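Local coordinates for neurogenic locus protein delta (Drosophila melanogaster, PDB 7ALK) that acts as a ligand of the Notch receptor, here as its extracellular C2-DSL-EGF1 portion, and is needed to separate neural from epidermal cell lineages, at residues F11-N19 / N123-L131; P207-H215 / D219-W230. All blocks are in the same frame, centred on the assembly; numbering follows the deposited sequence.

Interaction 1: residues F11-N19 / N123-L131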
loop_
_atom_site.group_PDB
_atom_site.type_symbol
_atom_site.label_atom_id
_atom_site.label_comp_id
_atom_site.label_asym_id
_atom_site.label_seq_id
_atom_site.Cartn_x
_atom_site.Cartn_y
_atom_site.Cartn_z
ATOM N N PHE A 11 13.950 6.948 11.653
ATOM C CA PHE A 11 15.089 6.124 12.031
ATOM C C PHE A 11 15.952 6.920 12.997
ATOM O O PHE A 11 16.322 8.061 12.705
ATOM C CB PHE A 11 15.904 5.701 10.807
ATOM C CG PHE A 11 17.036 4.766 11.130
ATOM C CD1 PHE A 11 16.788 3.436 11.430
ATOM C CD2 PHE A 11 18.345 5.216 11.133
ATOM C CE1 PHE A 11 17.826 2.572 11.729
ATOM C CE2 PHE A 11 19.388 4.356 11.430
ATOM C CZ PHE A 11 19.126 3.033 11.728
ATOM N N SER A 12 16.262 6.327 14.146
ATOM C CA SER A 12 16.946 7.019 15.232
ATOM C C SER A 12 18.338 6.431 15.418
ATOM O O SER A 12 18.482 5.224 15.634
ATOM C CB SER A 12 16.144 6.918 16.530
ATOM O OG SER A 12 16.733 7.696 17.556
ATOM N N ASN A 13 19.357 7.289 15.341
ATOM C CA ASN A 13 20.737 6.880 15.572
ATOM C C ASN A 13 21.612 8.107 15.801
ATOM O O ASN A 13 22.442 8.454 14.955
ATOM C CB ASN A 13 21.259 6.051 14.396
ATOM C CG ASN A 13 22.671 5.542 14.618
ATOM O OD1 ASN A 13 23.548 5.729 13.776
ATOM N ND2 ASN A 13 22.901 4.909 15.762
ATOM N N ASP A 14 21.430 8.770 16.946
ATOM C CA ASP A 14 22.146 10.010 17.223
ATOM C C ASP A 14 23.642 9.795 17.409
ATOM O O ASP A 14 24.415 10.749 17.268
ATOM C CB ASP A 14 21.565 10.685 18.466
ATOM C CG ASP A 14 20.092 11.003 18.320
ATOM O OD1 ASP A 14 19.647 11.256 17.180
ATOM O OD2 ASP A 14 19.378 11.002 19.344
ATOM N N HIS A 15 24.066 8.572 17.720
ATOM C CA HIS A 15 25.469 8.284 17.973
ATOM C C HIS A 15 26.249 7.949 16.709
ATOM O O HIS A 15 27.485 7.938 16.748
ATOM C CB HIS A 15 25.594 7.126 18.969
ATOM C CG HIS A 15 24.981 7.409 20.306
ATOM N ND1 HIS A 15 24.567 8.668 20.682
ATOM C CD2 HIS A 15 24.711 6.596 21.353
ATOM C CE1 HIS A 15 24.068 8.619 21.905
ATOM N NE2 HIS A 15 24.145 7.372 22.335
ATOM N N GLY A 16 25.566 7.683 15.596
ATOM C CA GLY A 16 26.232 7.311 14.363
ATOM C C GLY A 16 27.025 6.028 14.493
ATOM O O GLY A 16 28.190 5.970 14.090
ATOM N N ARG A 17 26.405 4.992 15.047
ATOM C CA ARG A 17 27.092 3.751 15.370
ATOM C C ARG A 17 26.599 2.611 14.481
ATOM O O ARG A 17 25.762 2.791 13.593
ATOM C CB ARG A 17 26.921 3.418 16.854
ATOM C CG ARG A 17 27.615 4.412 17.767
ATOM C CD ARG A 17 27.568 3.991 19.226
ATOM N NE ARG A 17 28.186 4.994 20.085
ATOM C CZ ARG A 17 29.488 5.081 20.318
ATOM N NH1 ARG A 17 30.346 4.235 19.773
ATOM N NH2 ARG A 17 29.942 6.044 21.117
ATOM N N ASP A 18 27.132 1.421 14.741
ATOM C CA ASP A 18 27.010 0.265 13.867
ATOM C C ASP A 18 26.268 -0.856 14.585
ATOM O O ASP A 18 26.055 -0.819 15.799
ATOM C CB ASP A 18 28.404 -0.206 13.415
ATOM C CG ASP A 18 28.363 -1.154 12.231
ATOM O OD1 ASP A 18 27.359 -1.876 12.066
ATOM O OD2 ASP A 18 29.349 -1.176 11.464
ATOM N N ASN A 19 25.866 -1.865 13.803
ATOM C CA ASN A 19 25.255 -3.060 14.374
ATOM C C ASN A 19 26.196 -3.760 15.344
ATOM O O ASN A 19 25.744 -4.365 16.323
ATOM C CB ASN A 19 24.845 -4.019 13.254
ATOM C CG ASN A 19 23.719 -4.948 13.659
ATOM O OD1 ASN A 19 23.414 -5.096 14.843
ATOM N ND2 ASN A 19 23.093 -5.583 12.673
ATOM N N ASN A 123 32.113 2.467 0.849
ATOM C CA ASN A 123 32.202 1.689 2.076
ATOM C C ASN A 123 30.815 1.568 2.687
ATOM O O ASN A 123 30.149 2.579 2.926
ATOM C CB ASN A 123 33.166 2.335 3.075
ATOM C CG ASN A 123 33.403 1.472 4.299
ATOM O OD1 ASN A 123 33.597 0.262 4.191
ATOM N ND2 ASN A 123 33.388 2.093 5.472
ATOM N N LYS A 124 30.386 0.333 2.943
ATOM C CA LYS A 124 29.052 0.064 3.460
ATOM C C LYS A 124 29.139 -0.764 4.734
ATOM O O LYS A 124 29.977 -1.664 4.849
ATOM C CB LYS A 124 28.190 -0.658 2.416
ATOM C CG LYS A 124 28.754 -1.992 1.967
ATOM C CD LYS A 124 27.824 -2.703 1.003
ATOM C CE LYS A 124 28.336 -4.101 0.697
ATOM N NZ LYS A 124 27.543 -4.761 -0.369
ATOM N N LEU A 125 28.269 -0.446 5.693
ATOM C CA LEU A 125 28.176 -1.171 6.955
ATOM C C LEU A 125 26.708 -1.320 7.325
ATOM O O LEU A 125 25.962 -0.337 7.313
ATOM C CB LEU A 125 28.932 -0.449 8.077
ATOM C CG LEU A 125 30.424 -0.167 7.886
ATOM C CD1 LEU A 125 30.946 0.717 9.006
ATOM C CD2 LEU A 125 31.212 -1.466 7.821
ATOM N N LEU A 126 26.300 -2.545 7.654
ATOM C CA LEU A 126 24.920 -2.807 8.047
ATOM C C LEU A 126 24.652 -2.235 9.434
ATOM O O LEU A 126 25.310 -2.618 10.405
ATOM C CB LEU A 126 24.644 -4.309 8.027
ATOM C CG LEU A 126 23.341 -4.774 8.685
ATOM C CD1 LEU A 126 22.129 -4.311 7.890
ATOM C CD2 LEU A 126 23.334 -6.286 8.854
ATOM N N ILE A 127 23.682 -1.330 9.528
ATOM C CA ILE A 127 23.353 -0.695 10.803
ATOM C C ILE A 127 22.356 -1.525 11.601
ATOM O O ILE A 127 22.583 -1.828 12.775
ATOM C CB ILE A 127 22.823 0.735 10.568
ATOM C CG1 ILE A 127 23.650 1.456 9.505
ATOM C CG2 ILE A 127 22.838 1.523 11.863
ATOM C CD1 ILE A 127 23.070 2.793 9.107
ATOM N N GLN A 128 21.235 -1.899 10.988
ATOM C CA GLN A 128 20.196 -2.636 11.691
ATOM C C GLN A 128 19.423 -3.489 10.698
ATOM O O GLN A 128 19.279 -3.129 9.527
ATOM C CB GLN A 128 19.239 -1.693 12.431
ATOM C CG GLN A 128 18.236 -2.402 13.328
ATOM C CD GLN A 128 17.246 -1.453 13.970
ATOM O OE1 GLN A 128 17.463 -0.243 14.006
ATOM N NE2 GLN A 128 16.150 -2.000 14.480
ATOM N N ARG A 129 18.923 -4.626 11.182
ATOM C CA ARG A 129 18.100 -5.533 10.394
ATOM C C ARG A 129 16.893 -5.952 11.221
ATOM O O ARG A 129 17.037 -6.313 12.392
ATOM C CB ARG A 129 18.894 -6.767 9.960
ATOM C CG ARG A 129 18.081 -7.785 9.180
ATOM C CD ARG A 129 18.822 -9.103 9.075
ATOM N NE ARG A 129 20.164 -8.922 8.538
ATOM C CZ ARG A 129 20.515 -9.207 7.293
ATOM N NH1 ARG A 129 19.648 -9.710 6.428
ATOM N NH2 ARG A 129 21.766 -8.980 6.903
ATOM N N LEU A 130 15.709 -5.905 10.612
ATOM C CA LEU A 130 14.481 -6.309 11.277
ATOM C C LEU A 130 13.682 -7.230 10.365
ATOM O O LEU A 130 13.690 -7.078 9.140
ATOM C CB LEU A 130 13.631 -5.093 11.685
ATOM C CG LEU A 130 13.091 -4.156 10.602
ATOM C CD1 LEU A 130 11.694 -4.558 10.154
ATOM C CD2 LEU A 130 13.101 -2.722 11.102
ATOM N N LEU A 131 12.994 -8.191 10.979
ATOM C CA LEU A 131 12.160 -9.154 10.272
ATOM C C LEU A 131 10.741 -9.079 10.817
ATOM O O LEU A 131 10.535 -9.139 12.033
ATOM C CB LEU A 131 12.702 -10.582 10.420
ATOM C CG LEU A 131 13.845 -11.061 9.516
ATOM C CD1 LEU A 131 15.134 -10.283 9.756
ATOM C CD2 LEU A 131 14.076 -12.555 9.696
#
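The ring of Phe-11 turns its edge to Ile-127, whose CG2 methyl lies near the ring plane, 4.0 Å from CZ. The carboxamide of Gln-128 slides past the same ring in the opposite direction, the two planes 38° apart, with OE1 3.6 Å from CE1; that oxygen is hydrogen-bonded to Thr-152. The ring reaches strand 124-135 because CG of Phe-11 stands anti to the backbone N (chi1 -176°). Ile-127 CG2 also meets the backbone, lying 3.6 Å from Arg-17 O. No hydrogen bond joins the two segments. Further along, the Asp-18 side chain crosses that of Leu-125 at about a right angle, OD2 3.5 Å from CB, and Asn-19 lies alongside Leu-126, its ND2 3.9 Å from CD2. In the loop 13-19, a type I turn from Asn-13 to Gly-16 leads the chain away from strand 3-12. Ile-127 and Gln-128 form a classic beta bulge opposite Ala-110, on which Phe-11 also packs. The contact thus links the two antiparallel sheets of the C2-like domain: strand 3-12 pairs with 75-76, 92-95 and 153-161, while 124-135 is an outermost strand of the other sheet, next to 103-113.

Interaction 2: residues P207-H215 / D219-W230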
loop_
_atom_site.group_PDB
_atom_site.type_symbol
_atom_site.label_atom_id
_atom_site.label_comp_id
_atom_site.label_asym_id
_atom_site.label_seq_id
_atom_site.Cartn_x
_atom_site.Cartn_y
_atom_site.Cartn_z
ATOM N N PRO A 207 -35.123 0.768 -16.662
ATOM C CA PRO A 207 -35.774 1.550 -15.607
ATOM C C PRO A 207 -36.969 0.805 -15.023
ATOM O O PRO A 207 -37.425 -0.213 -15.543
ATOM C CB PRO A 207 -36.221 2.829 -16.330
ATOM C CG PRO A 207 -35.590 2.768 -17.705
ATOM C CD PRO A 207 -35.397 1.319 -17.996
ATOM N N LYS A 208 -37.474 1.342 -13.914
ATOM C CA LYS A 208 -38.663 0.820 -13.252
ATOM C C LYS A 208 -39.759 1.873 -13.318
ATOM O O LYS A 208 -39.614 2.963 -12.750
ATOM C CB LYS A 208 -38.370 0.430 -11.802
ATOM C CG LYS A 208 -37.492 -0.803 -11.658
ATOM C CD LYS A 208 -37.458 -1.295 -10.219
ATOM C CE LYS A 208 -38.843 -1.706 -9.743
ATOM N NZ LYS A 208 -38.823 -2.259 -8.360
ATOM N N CYS A 209 -40.850 1.547 -14.005
ATOM C CA CYS A 209 -41.942 2.486 -14.197
ATOM C C CYS A 209 -42.750 2.639 -12.907
ATOM O O CYS A 209 -42.432 2.064 -11.861
ATOM C CB CYS A 209 -42.833 2.026 -15.346
ATOM S SG CYS A 209 -42.293 2.545 -16.994
ATOM N N ALA A 210 -43.819 3.426 -12.991
ATOM C CA ALA A 210 -44.680 3.678 -11.848
ATOM C C ALA A 210 -45.660 2.521 -11.654
ATOM O O ALA A 210 -45.710 1.569 -12.438
ATOM C CB ALA A 210 -45.417 5.003 -12.022
ATOM N N LYS A 211 -46.455 2.609 -10.586
ATOM C CA LYS A 211 -47.426 1.571 -10.257
ATOM C C LYS A 211 -48.492 1.448 -11.339
ATOM O O LYS A 211 -49.465 2.209 -11.354
ATOM C CB LYS A 211 -48.080 1.859 -8.903
ATOM C CG LYS A 211 -48.124 0.659 -7.967
ATOM C CD LYS A 211 -46.742 0.311 -7.442
ATOM C CE LYS A 211 -46.798 -0.888 -6.512
ATOM N NZ LYS A 211 -47.241 -2.118 -7.225
ATOM N N GLY A 212 -48.314 0.488 -12.241
ATOM C CA GLY A 212 -49.274 0.249 -13.298
ATOM C C GLY A 212 -48.673 0.378 -14.681
ATOM O O GLY A 212 -47.842 -0.440 -15.085
ATOM N N CYS A 213 -49.105 1.401 -15.421
ATOM C CA CYS A 213 -48.561 1.721 -16.737
ATOM C C CYS A 213 -48.726 0.603 -17.757
ATOM O O CYS A 213 -47.781 -0.144 -18.033
ATOM C CB CYS A 213 -47.086 2.093 -16.619
ATOM S SG CYS A 213 -46.836 3.612 -15.715
ATOM N N GLU A 214 -49.919 0.497 -18.328
ATOM C CA GLU A 214 -50.161 -0.347 -19.484
ATOM C C GLU A 214 -49.892 0.463 -20.746
ATOM O O GLU A 214 -50.180 1.661 -20.791
ATOM C CB GLU A 214 -51.600 -0.857 -19.464
ATOM C CG GLU A 214 -51.971 -1.515 -18.144
ATOM C CD GLU A 214 -53.466 -1.615 -17.929
ATOM O OE1 GLU A 214 -54.230 -1.169 -18.810
ATOM O OE2 GLU A 214 -53.878 -2.132 -16.867
ATOM N N HIS A 215 -49.303 -0.190 -21.753
ATOM C CA HIS A 215 -48.908 0.445 -23.012
ATOM C C HIS A 215 -47.759 1.433 -22.814
ATOM O O HIS A 215 -46.819 1.461 -23.615
ATOM C CB HIS A 215 -50.101 1.144 -23.678
ATOM C CG HIS A 215 -50.985 0.221 -24.457
ATOM N ND1 HIS A 215 -52.147 -0.310 -23.940
ATOM C CD2 HIS A 215 -50.874 -0.270 -25.715
ATOM C CE1 HIS A 215 -52.715 -1.088 -24.844
ATOM N NE2 HIS A 215 -51.963 -1.080 -25.931
ATOM N N ASP A 219 -38.748 5.530 -19.984
ATOM C CA ASP A 219 -37.529 6.174 -20.456
ATOM C C ASP A 219 -36.592 6.531 -19.313
ATOM O O ASP A 219 -35.370 6.489 -19.483
ATOM C CB ASP A 219 -37.867 7.439 -21.255
ATOM C CG ASP A 219 -36.659 8.023 -21.962
ATOM O OD1 ASP A 219 -36.005 7.287 -22.730
ATOM O OD2 ASP A 219 -36.366 9.220 -21.753
ATOM N N LYS A 220 -37.150 6.877 -18.162
ATOM C CA LYS A 220 -36.449 7.042 -16.900
ATOM C C LYS A 220 -37.279 6.352 -15.830
ATOM O O LYS A 220 -38.469 6.089 -16.038
ATOM C CB LYS A 220 -36.244 8.525 -16.557
ATOM C CG LYS A 220 -35.083 9.184 -17.291
ATOM C CD LYS A 220 -33.746 8.593 -16.863
ATOM C CE LYS A 220 -33.396 8.984 -15.434
ATOM N NZ LYS A 220 -32.136 8.337 -14.969
ATOM N N PRO A 221 -36.680 6.021 -14.686
ATOM C CA PRO A 221 -37.446 5.335 -13.637
ATOM C C PRO A 221 -38.609 6.179 -13.131
ATOM O O PRO A 221 -38.519 7.405 -13.035
ATOM C CB PRO A 221 -36.407 5.090 -12.536
ATOM C CG PRO A 221 -35.259 5.998 -12.866
ATOM C CD PRO A 221 -35.248 6.091 -14.352
ATOM N N ASN A 222 -39.711 5.497 -12.812
ATOM C CA ASN A 222 -40.913 6.108 -12.243
ATOM C C ASN A 222 -41.474 7.199 -13.161
ATOM O O ASN A 222 -41.673 8.348 -12.765
ATOM C CB ASN A 222 -40.636 6.648 -10.835
ATOM C CG ASN A 222 -40.440 5.539 -9.815
ATOM O OD1 ASN A 222 -40.910 4.417 -10.004
ATOM N ND2 ASN A 222 -39.743 5.849 -8.727
ATOM N N GLN A 223 -41.730 6.804 -14.405
ATOM C CA GLN A 223 -42.363 7.662 -15.397
ATOM C C GLN A 223 -42.858 6.775 -16.527
ATOM O O GLN A 223 -42.322 5.686 -16.750
ATOM C CB GLN A 223 -41.403 8.728 -15.934
ATOM C CG GLN A 223 -40.540 8.251 -17.088
ATOM C CD GLN A 223 -39.616 9.327 -17.614
ATOM O OE1 GLN A 223 -38.979 9.158 -18.653
ATOM N NE2 GLN A 223 -39.537 10.444 -16.898
ATOM N N CYS A 224 -43.878 7.248 -17.239
ATOM C CA CYS A 224 -44.520 6.438 -18.269
ATOM C C CYS A 224 -44.953 7.332 -19.420
ATOM O O CYS A 224 -45.788 8.223 -19.238
ATOM C CB CYS A 224 -45.707 5.665 -17.686
ATOM S SG CYS A 224 -45.158 4.368 -16.556
ATOM N N VAL A 225 -44.386 7.088 -20.597
ATOM C CA VAL A 225 -44.673 7.877 -21.789
ATOM C C VAL A 225 -45.812 7.207 -22.547
ATOM O O VAL A 225 -45.716 6.034 -22.923
ATOM C CB VAL A 225 -43.425 8.018 -22.674
ATOM C CG1 VAL A 225 -43.752 8.799 -23.937
ATOM C CG2 VAL A 225 -42.300 8.689 -21.899
ATOM N N CYS A 226 -46.889 7.953 -22.776
ATOM C CA CYS A 226 -48.071 7.406 -23.422
ATOM C C CYS A 226 -47.882 7.328 -24.932
ATOM O O CYS A 226 -47.122 8.095 -25.529
ATOM C CB CYS A 226 -49.301 8.256 -23.100
ATOM S SG CYS A 226 -49.555 8.560 -21.338
ATOM N N GLN A 227 -48.590 6.386 -25.548
ATOM C CA GLN A 227 -48.588 6.215 -26.989
ATOM C C GLN A 227 -49.846 6.851 -27.579
ATOM O O GLN A 227 -50.617 7.521 -26.885
ATOM C CB GLN A 227 -48.471 4.731 -27.342
ATOM C CG GLN A 227 -47.154 4.096 -26.918
ATOM C CD GLN A 227 -46.955 2.712 -27.505
ATOM O OE1 GLN A 227 -47.832 2.180 -28.185
ATOM N NE2 GLN A 227 -45.793 2.122 -27.245
ATOM N N LEU A 228 -50.063 6.641 -28.876
ATOM C CA LEU A 228 -51.187 7.261 -29.566
ATOM C C LEU A 228 -52.497 6.611 -29.133
ATOM O O LEU A 228 -52.663 5.393 -29.249
ATOM C CB LEU A 228 -51.005 7.145 -31.077
ATOM C CG LEU A 228 -49.654 7.602 -31.632
ATOM C CD1 LEU A 228 -49.615 7.451 -33.145
ATOM C CD2 LEU A 228 -49.364 9.040 -31.225
ATOM N N GLY A 229 -53.423 7.425 -28.635
ATOM C CA GLY A 229 -54.728 6.950 -28.229
ATOM C C GLY A 229 -54.900 6.670 -26.753
ATOM O O GLY A 229 -55.945 6.135 -26.363
ATOM N N TRP A 230 -53.920 7.014 -25.921
ATOM C CA TRP A 230 -53.997 6.761 -24.489
ATOM C C TRP A 230 -53.493 7.982 -23.736
ATOM O O TRP A 230 -52.429 8.519 -24.059
ATOM C CB TRP A 230 -53.185 5.519 -24.103
ATOM C CG TRP A 230 -53.740 4.247 -24.671
ATOM C CD1 TRP A 230 -54.842 3.569 -24.240
ATOM C CD2 TRP A 230 -53.219 3.500 -25.779
ATOM N NE1 TRP A 230 -55.040 2.447 -25.007
ATOM C CE2 TRP A 230 -54.057 2.382 -25.959
ATOM C CE3 TRP A 230 -52.125 3.668 -26.634
ATOM C CZ2 TRP A 230 -53.837 1.437 -26.959
ATOM C CZ3 TRP A 230 -51.909 2.728 -27.627
ATOM C CH2 TRP A 230 -52.760 1.628 -27.780
#
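The imidazole of His-215 lies face to face on the six-membered ring of Trp-230, centroids 3.8 Å apart and planes inclined by 22°, a stack that joins the C-terminal ends of both segments. CZ2 of Trp-230 sits over the imidazole toward its rim, 3.3 Å from NE2 of His-215. In Trp-230 CG stands beside the backbone N (chi1 -66°), which carries the indole from the end of the type II turn 227-230 back to His-215. Replacing Trp-230 by an alanine would probably leave that face of the imidazole without its stacking partner and the His-215 side chain freer to turn.

A covalent link is made by the disulfide between Cys-213 SG and Cys-224 SG, with a chi3 of 102°. Cys-209 SG, itself bonded to Cys-218, packs against Cys-224 SG, so the two disulfides are near neighbours. With a third, Cys-226 to Cys-235, they give the 1-3, 2-4, 5-6 pairing of an EGF module, here the first EGF-like domain, in which disulfides tie together a chain with little regular secondary structure; neither segment forms a helix, and strand geometry is confined to Pro-207.

Backbone polar contact is concentrated at Lys-208 O. It accepts a backbone hydrogen bond from Asn-222 N, modelled too short for its exact geometry to be trusted, while Pro-221 CA approaches the same oxygen at 3.3 Å in a CA-H...O contact.

Apolar packing pairs two prolines: Pro-207 CB lies 3.9 Å from Pro-221 CD, and both rings touch Trp-199 of strand 199-200.

In the fold
Interaction 1 and interaction 2 lie on opposite sides of the chain's centre, their centres 74 Å apart and their nearest atoms about 52 Å apart. They follow in series along the chain: 11-19 with 123-131 belongs to the C2-like domain, and 207-215 with 219-230 to the first EGF-like domain, with the DSL domain between them in sequence. Their construction differs accordingly, a partly buried contact within a domain of beta sheets against a surface contact tied across by a disulfide. Neither includes a bound ligand; a bound N-acetylglucosamine lies about 10 Å from the side chain of Phe-11 in interaction 1, and is part of a glycan on the protein rather than a ligand in a pocket.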